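Long-range contacts in phosphotriesterase family protein (Listeria monocytogenes serotype 4b str. H7858, PDB 3PNZ), which probably hydrolyses phosphorylated sugar lactones at a two-zinc centre held in an amidohydrolase-type barrel: residues Tyr20-Ile25 with Ser270-Arg275; Phe134-Val139 with His178-Pro183; Tyr224-Ala229 with Ile255-Ser260. All blocks are in the same frame, centred on the assembly; numbering follows the deposited sequence.

Contact 1 (Tyr20-Ile25 with Ser270-Arg275); sequences YSHEHI and SGDTAR. With ZN (zinc ion), chain I; PO4 (phosphate ion), chain L.
S270 uses its hydroxyl twice on 20-25: OG accepts from the backbone N of H22 (2.9 Å) and donates to OE2 of E23 (2.6 Å). The backbone N of G271 reaches the same OE2 at 2.8 Å, from the same face of the carboxylate but on its syn side, whereas S270 comes in anti. The backbone N of D272 gives a weak bond to H22 O, and its side chain goes to the metal. With CG anti to the backbone N (chi1 -170°), OD1 comes to the edges of both imidazoles and binds zinc at 2.5 Å, while H22 NE2 and H24 NE2 each bind the same zinc at 2.1 Å. The carboxylate stands 84° from the H22 ring and 46° from that of H24; carboxylated K154 also belongs to the site. T273 then sends N (2.9 Å) and OG1 (2.6 Å) to E23 OE1 from opposite faces. Four protein donors thus fix the rotation of the E23 carboxylate, and a water links its OE2 to T273 OG1. A274 lays CB near H24 CD2. In the second shell H185 and T67 hold ND1 of H22 and H24, respectively. Backbone bonds place E23 beside V64 of strand 62-65 and S270 beside F237 of strand 234-237. The contact bridges 19-23 and 267-269, outermost strands of two four-stranded sheets, as expected where a TIM barrel's first and last strands meet.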
loop_
_atom_site.group_PDB
_atom_site.type_symbol
_atom_site.label_atom_id
_atom_site.label_comp_id
_atom_site.label_asym_id
_atom_site.label_seq_id
_atom_site.Cartn_x
_atom_site.Cartn_y
_atom_site.Cartn_z
ATOM N N TYR A 20 -6.643 2.441 -7.193
ATOM C CA TYR A 20 -5.904 3.189 -6.168
ATOM C C TYR A 20 -4.889 2.240 -5.557
ATOM O O TYR A 20 -5.261 1.201 -5.020
ATOM C CB TYR A 20 -6.838 3.671 -5.050
ATOM C CG TYR A 20 -7.727 4.864 -5.356
ATOM C CD1 TYR A 20 -7.584 5.608 -6.521
ATOM C CD2 TYR A 20 -8.708 5.250 -4.454
ATOM C CE1 TYR A 20 -8.412 6.702 -6.786
ATOM C CE2 TYR A 20 -9.535 6.339 -4.704
ATOM C CZ TYR A 20 -9.384 7.063 -5.864
ATOM O OH TYR A 20 -10.220 8.144 -6.098
ATOM N N SER A 21 -3.615 2.613 -5.597
ATOM C CA SER A 21 -2.528 1.686 -5.272
ATOM C C SER A 21 -2.096 1.566 -3.803
ATOM O O SER A 21 -1.261 0.726 -3.489
ATOM C CB SER A 21 -1.301 1.999 -6.134
ATOM O OG SER A 21 -1.552 1.705 -7.497
ATOM N N HIS A 22 -2.643 2.389 -2.911
ATOM C CA HIS A 22 -2.300 2.307 -1.490
ATOM C C HIS A 22 -3.373 2.980 -0.643
ATOM O O HIS A 22 -3.410 4.205 -0.543
ATOM C CB HIS A 22 -0.940 2.960 -1.199
ATOM C CG HIS A 22 -0.510 2.848 0.234
ATOM N ND1 HIS A 22 0.609 2.142 0.620
ATOM C CD2 HIS A 22 -1.057 3.333 1.375
ATOM C CE1 HIS A 22 0.740 2.206 1.933
ATOM N NE2 HIS A 22 -0.258 2.922 2.415
ATOM N N GLU A 23 -4.256 2.181 -0.049
ATOM C CA GLU A 23 -5.321 2.728 0.784
ATOM C C GLU A 23 -5.522 1.928 2.058
ATOM O O GLU A 23 -4.922 0.873 2.244
ATOM C CB GLU A 23 -6.652 2.770 0.019
ATOM C CG GLU A 23 -6.627 3.603 -1.259
ATOM C CD GLU A 23 -6.440 5.093 -0.991
ATOM O OE1 GLU A 23 -6.711 5.537 0.147
ATOM O OE2 GLU A 23 -6.043 5.818 -1.930
ATOM N N HIS A 24 -6.374 2.452 2.935
ATOM C CA HIS A 24 -6.889 1.700 4.084
ATOM C C HIS A 24 -8.396 1.840 4.085
ATOM O O HIS A 24 -8.918 2.852 3.642
ATOM C CB HIS A 24 -6.278 2.207 5.389
ATOM C CG HIS A 24 -4.787 2.128 5.392
ATOM N ND1 HIS A 24 -4.107 0.982 5.737
ATOM C CD2 HIS A 24 -3.848 3.026 5.014
ATOM C CE1 HIS A 24 -2.809 1.186 5.606
ATOM N NE2 HIS A 24 -2.627 2.417 5.163
ATOM N N ILE A 25 -9.101 0.808 4.543
ATOM C CA ILE A 25 -10.553 0.781 4.389
ATOM C C ILE A 25 -11.267 0.579 5.723
ATOM O O ILE A 25 -12.070 1.417 6.147
ATOM C CB ILE A 25 -10.979 -0.315 3.394
ATOM C CG1 ILE A 25 -10.264 -0.112 2.061
ATOM C CG2 ILE A 25 -12.493 -0.281 3.188
ATOM C CD1 ILE A 25 -10.447 -1.278 1.081
ATOM N N SER A 270 -2.139 7.230 -5.147
ATOM C CA SER A 270 -3.205 6.910 -4.207
ATOM C C SER A 270 -3.290 8.005 -3.141
ATOM O O SER A 270 -2.575 9.005 -3.222
ATOM C CB SER A 270 -2.963 5.542 -3.568
ATOM O OG SER A 270 -4.174 4.799 -3.501
ATOM N N GLY A 271 -4.158 7.813 -2.153
ATOM C CA GLY A 271 -4.398 8.824 -1.136
ATOM C C GLY A 271 -4.052 8.393 0.273
ATOM O O GLY A 271 -4.113 9.201 1.208
ATOM N N ASP A 272 -3.699 7.120 0.436
ATOM C CA ASP A 272 -3.347 6.589 1.746
ATOM C C ASP A 272 -4.325 7.102 2.792
ATOM O O ASP A 272 -3.935 7.729 3.782
ATOM C CB ASP A 272 -1.911 6.960 2.112
ATOM C CG ASP A 272 -1.430 6.244 3.346
ATOM O OD1 ASP A 272 -2.061 5.236 3.732
ATOM O OD2 ASP A 272 -0.424 6.688 3.941
ATOM N N THR A 273 -5.601 6.819 2.555
ATOM C CA THR A 273 -6.708 7.396 3.316
ATOM C C THR A 273 -6.888 6.658 4.638
ATOM O O THR A 273 -7.612 5.668 4.724
ATOM C CB THR A 273 -7.998 7.354 2.476
ATOM O OG1 THR A 273 -7.694 7.748 1.131
ATOM C CG2 THR A 273 -9.049 8.291 3.031
ATOM N N ALA A 274 -6.217 7.142 5.674
ATOM C CA ALA A 274 -6.070 6.358 6.893
ATOM C C ALA A 274 -6.786 6.948 8.098
ATOM O O ALA A 274 -6.662 6.425 9.201
ATOM C CB ALA A 274 -4.592 6.163 7.209
ATOM N N ARG A 275 -7.524 8.032 7.888
ATOM C CA ARG A 275 -8.148 8.764 8.993
ATOM C C ARG A 275 -9.640 8.985 8.789
ATOM O O ARG A 275 -10.101 9.154 7.661
ATOM C CB ARG A 275 -7.476 10.134 9.159
ATOM C CG ARG A 275 -6.089 10.080 9.754
ATOM C CD ARG A 275 -5.477 11.479 9.814
ATOM N NE ARG A 275 -4.154 11.467 10.418
ATOM C CZ ARG A 275 -3.937 11.629 11.716
ATOM N NH1 ARG A 275 -4.964 11.801 12.539
ATOM N NH2 ARG A 275 -2.702 11.603 12.193
HETATM ZN ZN ZN I . -0.823 3.219 4.443
HETATM P P PO4 L . -1.264 10.805 7.766
HETATM O O1 PO4 L . -1.580 11.659 8.965
HETATM O O2 PO4 L . -1.934 9.460 7.944
HETATM O O3 PO4 L . -1.817 11.449 6.516
HETATM O O4 PO4 L . 0.232 10.601 7.634
HETATM O O HOH W 1 -7.742 8.119 -2.018
#

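Contact 2 (Phe134-Val139 with His178-Pro183); sequences FVVNEV and HETKAP
V136 and V139, one helical turn apart on 134-139, present their methyl groups to E179, T180 and A182. The two valines share a rotamer, CG1 anti to the backbone N (chi1 172° and 171°), yet meet their partners differently. V136 CG1 lies 3.8 Å from T180 CG2, the two side chains passing each other in opposite senses, while its other methyl, CG2, comes within 3.2 Å of E179 OE1. E179 runs roughly perpendicular to V136, and this is a carboxylate oxygen resting against a methyl rather than a hydrogen bond; E179 lies at the exposed margin. V139 instead meets T180 tip to tip, CG1 to CB at 4.0 Å, and the same methyl extends to A182 CB at 4.4 Å. No hydrogen bond crosses between the segments; the 213 Å² buried comes from van der Waals contacts, mostly between methyl groups, with E179 OE1 as the polar exception.

The next shell explains how T180 can offer a methyl here. Its OG1 sits between the backbone N and the carbonyl carbon, which sends CG2 toward the valines and turns the hydroxyl back to its own chain. There OG1 accepts from A182 N at 3.2 Å, forming an ST turn, and is also bonded to A176 O one helical turn earlier. K181, with positive phi (70°), ends the helix, and the turn brings A182 round to face V139.

Farther out, V135 and V136 also touch A176 of helix 164-180, and V135 and V139 pack on V153. P183 makes a backbone bond to V153 as well. Helices 128-140 and 164-180 therefore pack together on the outer layer of the barrel, around the chain that leaves strand 150-152 and beside the approach to strand 184-186.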
loop_
_atom_site.group_PDB
_atom_site.type_symbol
_atom_site.label_atom_id
_atom_site.label_comp_id
_atom_site.label_asym_id
_atom_site.label_seq_id
_atom_site.Cartn_x
_atom_site.Cartn_y
_atom_site.Cartn_z
ATOM N N PHE A 134 4.791 -17.218 8.009
ATOM C CA PHE A 134 3.613 -16.423 8.329
ATOM C C PHE A 134 3.133 -15.607 7.123
ATOM O O PHE A 134 1.943 -15.602 6.791
ATOM C CB PHE A 134 3.896 -15.491 9.517
ATOM C CG PHE A 134 2.919 -14.361 9.629
ATOM C CD1 PHE A 134 1.674 -14.561 10.198
ATOM C CD2 PHE A 134 3.236 -13.103 9.137
ATOM C CE1 PHE A 134 0.761 -13.527 10.280
ATOM C CE2 PHE A 134 2.330 -12.063 9.219
ATOM C CZ PHE A 134 1.092 -12.275 9.789
ATOM N N VAL A 135 4.065 -14.924 6.466
ATOM C CA VAL A 135 3.734 -14.099 5.310
ATOM C C VAL A 135 3.262 -14.971 4.145
ATOM O O VAL A 135 2.284 -14.652 3.477
ATOM C CB VAL A 135 4.934 -13.225 4.872
ATOM C CG1 VAL A 135 4.587 -12.410 3.629
ATOM C CG2 VAL A 135 5.372 -12.303 6.016
ATOM N N VAL A 136 3.965 -16.072 3.903
ATOM C CA VAL A 136 3.572 -16.990 2.839
ATOM C C VAL A 136 2.146 -17.505 3.055
ATOM O O VAL A 136 1.347 -17.577 2.120
ATOM C CB VAL A 136 4.541 -18.180 2.733
ATOM C CG1 VAL A 136 4.000 -19.221 1.750
ATOM C CG2 VAL A 136 5.915 -17.703 2.294
ATOM N N ASN A 137 1.826 -17.842 4.299
ATOM C CA ASN A 137 0.502 -18.368 4.622
ATOM C C ASN A 137 -0.601 -17.338 4.391
ATOM O O ASN A 137 -1.711 -17.690 3.995
ATOM C CB ASN A 137 0.468 -18.909 6.054
ATOM C CG ASN A 137 1.263 -20.208 6.208
ATOM O OD1 ASN A 137 1.531 -20.907 5.229
ATOM N ND2 ASN A 137 1.643 -20.529 7.441
ATOM N N GLU A 138 -0.295 -16.059 4.621
ATOM C CA GLU A 138 -1.271 -15.000 4.353
ATOM C C GLU A 138 -1.593 -14.887 2.860
ATOM O O GLU A 138 -2.726 -14.580 2.477
ATOM C CB GLU A 138 -0.792 -13.650 4.921
ATOM C CG GLU A 138 -0.758 -13.621 6.436
ATOM C CD GLU A 138 -0.721 -12.210 7.017
ATOM O OE1 GLU A 138 0.052 -11.361 6.516
ATOM O OE2 GLU A 138 -1.463 -11.955 7.991
ATOM N N VAL A 139 -0.594 -15.151 2.023
ATOM C CA VAL A 139 -0.750 -15.060 0.577
ATOM C C VAL A 139 -1.403 -16.316 -0.002
ATOM O O VAL A 139 -2.241 -16.234 -0.894
ATOM C CB VAL A 139 0.609 -14.863 -0.111
ATOM C CG1 VAL A 139 0.480 -14.998 -1.621
ATOM C CG2 VAL A 139 1.183 -13.490 0.254
ATOM N N HIS A 178 10.081 -14.975 -2.786
ATOM C CA HIS A 178 10.693 -16.063 -3.550
ATOM C C HIS A 178 9.785 -17.294 -3.586
ATOM O O HIS A 178 9.720 -17.996 -4.600
ATOM C CB HIS A 178 12.076 -16.413 -3.019
ATOM C CG HIS A 178 13.129 -15.424 -3.408
ATOM N ND1 HIS A 178 13.399 -15.112 -4.723
ATOM C CD2 HIS A 178 13.979 -14.680 -2.662
ATOM C CE1 HIS A 178 14.369 -14.218 -4.771
ATOM N NE2 HIS A 178 14.742 -13.943 -3.535
ATOM N N GLU A 179 9.074 -17.538 -2.489
ATOM C CA GLU A 179 8.176 -18.697 -2.396
ATOM C C GLU A 179 6.846 -18.530 -3.145
ATOM O O GLU A 179 6.349 -19.493 -3.739
ATOM C CB GLU A 179 7.920 -19.073 -0.931
ATOM C CG GLU A 179 9.173 -19.539 -0.178
ATOM C CD GLU A 179 8.870 -20.181 1.173
ATOM O OE1 GLU A 179 7.682 -20.263 1.555
ATOM O OE2 GLU A 179 9.825 -20.610 1.857
ATOM N N THR A 180 6.281 -17.322 -3.128
ATOM C CA THR A 180 4.925 -17.081 -3.643
ATOM C C THR A 180 4.873 -16.334 -4.971
ATOM O O THR A 180 3.881 -16.430 -5.701
ATOM C CB THR A 180 4.094 -16.252 -2.648
ATOM O OG1 THR A 180 4.689 -14.949 -2.501
ATOM C CG2 THR A 180 4.015 -16.952 -1.297
ATOM N N LYS A 181 5.934 -15.575 -5.248
ATOM C CA LYS A 181 6.048 -14.667 -6.394
ATOM C C LYS A 181 5.146 -13.425 -6.304
ATOM O O LYS A 181 4.942 -12.730 -7.299
ATOM C CB LYS A 181 5.850 -15.394 -7.731
ATOM C CG LYS A 181 6.751 -16.605 -7.897
ATOM C CD LYS A 181 8.219 -16.216 -7.870
ATOM C CE LYS A 181 9.118 -17.438 -8.030
ATOM N NZ LYS A 181 10.538 -17.017 -8.127
ATOM N N ALA A 182 4.625 -13.143 -5.109
ATOM C CA ALA A 182 3.770 -11.972 -4.901
ATOM C C ALA A 182 4.549 -10.669 -5.052
ATOM O O ALA A 182 5.730 -10.611 -4.711
ATOM C CB ALA A 182 3.117 -12.021 -3.507
ATOM N N PRO A 183 3.881 -9.619 -5.552
ATOM C CA PRO A 183 4.503 -8.294 -5.639
ATOM C C PRO A 183 4.868 -7.821 -4.235
ATOM O O PRO A 183 4.247 -8.271 -3.269
ATOM C CB PRO A 183 3.387 -7.401 -6.189
ATOM C CG PRO A 183 2.338 -8.295 -6.677
ATOM C CD PRO A 183 2.466 -9.601 -5.948
#

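Contact 3 (Tyr224-Ala229 with Ile255-Ser260); sequences YHKQVA and ILYLVS
L258 points from helix 248-260 at H225 and A229, one turn apart on 224-229, grazes the backbone N of K226, and can be followed outward atom by atom. Its CB heads for helix 222-229 without touching it. CG, anti to the carbonyl carbon (chi1 -78°), comes to 4.3 Å from H225 CB. The branches then divide the work. CD1 comes near the H225 ring, closest to ND1. CD2 enters between successive turns, 3.9 Å from A229 CB, 4.1 Å from H225 CB and 4.0 Å from H225 O. That carbonyl is already engaged by A229 N in the helix, so the methyl packs against a satisfied polar atom.

Y257, the preceding residue, makes the second, more peripheral touch. Its ring swings out with CG anti to the backbone N, chi1 172°, and its edge faces K226 CB. The phenol oxygen OH stops 3.8 Å from K226 CD, the two side chains running nearly perpendicular. K226 is extended beyond CG and carries its ammonium onward to a salt bridge with E261, so its aliphatic part serves Y257 and its charge serves another partner.

The segment axes approach to 10.5 Å at a crossing angle of -51°, a separation consistent with the sparse interface, in which one leucine supplies most of the close contacts. H225 NE2 is bonded to M216 O, and the H225 ring also meets F237. Beneath both helices runs strand 234-237: H225 and A229 touch its M235, L258 its F237. The two helices are thus consecutive members of the barrel's outer layer, lying before and after that strand in the chain.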
loop_
_atom_site.group_PDB
_atom_site.type_symbol
_atom_site.label_atom_id
_atom_site.label_comp_id
_atom_site.label_asym_id
_atom_site.label_seq_id
_atom_site.Cartn_x
_atom_site.Cartn_y
_atom_site.Cartn_z
ATOM N N TYR A 224 17.171 12.120 -5.833
ATOM C CA TYR A 224 16.791 10.906 -5.113
ATOM C C TYR A 224 15.735 10.111 -5.877
ATOM O O TYR A 224 15.867 8.899 -6.045
ATOM C CB TYR A 224 16.268 11.309 -3.732
ATOM C CG TYR A 224 15.685 10.213 -2.861
ATOM C CD1 TYR A 224 16.467 9.147 -2.420
ATOM C CD2 TYR A 224 14.367 10.290 -2.415
ATOM C CE1 TYR A 224 15.934 8.161 -1.575
ATOM C CE2 TYR A 224 13.833 9.321 -1.574
ATOM C CZ TYR A 224 14.618 8.269 -1.157
ATOM O OH TYR A 224 14.065 7.335 -0.302
ATOM N N HIS A 225 14.689 10.780 -6.350
ATOM C CA HIS A 225 13.650 10.075 -7.106
ATOM C C HIS A 225 14.226 9.366 -8.337
ATOM O O HIS A 225 13.869 8.223 -8.621
ATOM C CB HIS A 225 12.540 11.034 -7.519
ATOM C CG HIS A 225 11.548 11.297 -6.433
ATOM N ND1 HIS A 225 10.496 12.170 -6.585
ATOM C CD2 HIS A 225 11.443 10.792 -5.182
ATOM C CE1 HIS A 225 9.777 12.186 -5.478
ATOM N NE2 HIS A 225 10.332 11.359 -4.609
ATOM N N LYS A 226 15.131 10.041 -9.041
ATOM C CA LYS A 226 15.769 9.443 -10.218
ATOM C C LYS A 226 16.669 8.260 -9.846
ATOM O O LYS A 226 16.717 7.254 -10.568
ATOM C CB LYS A 226 16.557 10.499 -10.999
ATOM C CG LYS A 226 17.294 9.940 -12.219
ATOM C CD LYS A 226 17.643 11.053 -13.210
ATOM C CE LYS A 226 18.250 10.472 -14.485
ATOM N NZ LYS A 226 18.636 11.544 -15.446
ATOM N N GLN A 227 17.384 8.367 -8.724
ATOM C CA GLN A 227 18.169 7.236 -8.226
ATOM C C GLN A 227 17.276 6.021 -7.997
ATOM O O GLN A 227 17.621 4.898 -8.363
ATOM C CB GLN A 227 18.862 7.577 -6.907
ATOM C CG GLN A 227 20.082 8.476 -6.991
ATOM C CD GLN A 227 20.610 8.778 -5.593
ATOM O OE1 GLN A 227 19.910 9.381 -4.777
ATOM N NE2 GLN A 227 21.833 8.346 -5.307
ATOM N N VAL A 228 16.133 6.245 -7.362
ATOM C CA VAL A 228 15.206 5.148 -7.097
ATOM C C VAL A 228 14.634 4.613 -8.407
ATOM O O VAL A 228 14.605 3.403 -8.637
ATOM C CB VAL A 228 14.072 5.580 -6.156
ATOM C CG1 VAL A 228 13.033 4.480 -6.017
ATOM C CG2 VAL A 228 14.647 5.919 -4.789
ATOM N N ALA A 229 14.184 5.520 -9.260
ATOM C CA ALA A 229 13.529 5.120 -10.510
ATOM C C ALA A 229 14.445 4.301 -11.419
ATOM O O ALA A 229 13.989 3.405 -12.130
ATOM C CB ALA A 229 13.018 6.344 -11.248
ATOM N N ILE A 255 6.043 14.323 -10.009
ATOM C CA ILE A 255 5.576 13.304 -10.945
ATOM C C ILE A 255 6.013 13.652 -12.365
ATOM O O ILE A 255 6.564 12.811 -13.075
ATOM C CB ILE A 255 4.050 13.149 -10.877
ATOM C CG1 ILE A 255 3.663 12.448 -9.574
ATOM C CG2 ILE A 255 3.523 12.356 -12.082
ATOM C CD1 ILE A 255 2.195 12.486 -9.273
ATOM N N LEU A 256 5.793 14.901 -12.765
ATOM C CA LEU A 256 6.120 15.314 -14.127
ATOM C C LEU A 256 7.624 15.333 -14.385
ATOM O O LEU A 256 8.064 15.098 -15.513
ATOM C CB LEU A 256 5.473 16.661 -14.466
ATOM C CG LEU A 256 3.943 16.626 -14.536
ATOM C CD1 LEU A 256 3.409 18.025 -14.796
ATOM C CD2 LEU A 256 3.480 15.651 -15.617
ATOM N N TYR A 257 8.426 15.581 -13.353
ATOM C CA TYR A 257 9.874 15.429 -13.524
ATOM C C TYR A 257 10.224 13.987 -13.882
ATOM O O TYR A 257 11.015 13.733 -14.802
ATOM C CB TYR A 257 10.657 15.862 -12.276
ATOM C CG TYR A 257 12.120 15.519 -12.388
ATOM C CD1 TYR A 257 12.964 16.263 -13.203
ATOM C CD2 TYR A 257 12.653 14.431 -11.708
ATOM C CE1 TYR A 257 14.306 15.945 -13.329
ATOM C CE2 TYR A 257 14.002 14.101 -11.826
ATOM C CZ TYR A 257 14.818 14.863 -12.633
ATOM O OH TYR A 257 16.148 14.536 -12.748
ATOM N N LEU A 258 9.648 13.037 -13.154
ATOM C CA LEU A 258 9.921 11.630 -13.439
ATOM C C LEU A 258 9.431 11.274 -14.844
ATOM O O LEU A 258 10.115 10.550 -15.568
ATOM C CB LEU A 258 9.295 10.712 -12.386
ATOM C CG LEU A 258 10.079 10.641 -11.065
ATOM C CD1 LEU A 258 9.252 9.951 -9.986
ATOM C CD2 LEU A 258 11.425 9.916 -11.260
ATOM N N VAL A 259 8.271 11.802 -15.233
ATOM C CA VAL A 259 7.781 11.572 -16.598
ATOM C C VAL A 259 8.788 12.123 -17.605
ATOM O O VAL A 259 9.151 11.445 -18.571
ATOM C CB VAL A 259 6.382 12.165 -16.842
ATOM C CG1 VAL A 259 5.985 12.022 -18.316
ATOM C CG2 VAL A 259 5.345 11.485 -15.953
ATOM N N SER A 260 9.272 13.337 -17.367
ATOM C CA SER A 260 10.222 13.943 -18.292
ATOM C C SER A 260 11.525 13.144 -18.403
ATOM O O SER A 260 12.204 13.196 -19.428
ATOM C CB SER A 260 10.507 15.408 -17.917
ATOM O OG SER A 260 11.391 15.477 -16.809
#

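The centre of contact 1 lies about 7 Å from that of the chain, those of contacts 2 and 3 about 16 and 20 Å, and chemistry follows place. At the core, strand-end loops meet through metal bonds and a many-donor carboxylate; in the outer layer, helices and a helix end pack mainly through aliphatic groups. Contacts 2 and 3 are also mostly buried, with more exposed margins (E179; K226 and Y257). Contact 1 also buries more, 390 Å² against 213 and 193 Å². F237 is shared by contacts 1 and 3: its backbone bonds to S270 and its side chain meets H225 and L258. None of the three touches another; contacts 2 and 3 stand about 29 Å apart between centres.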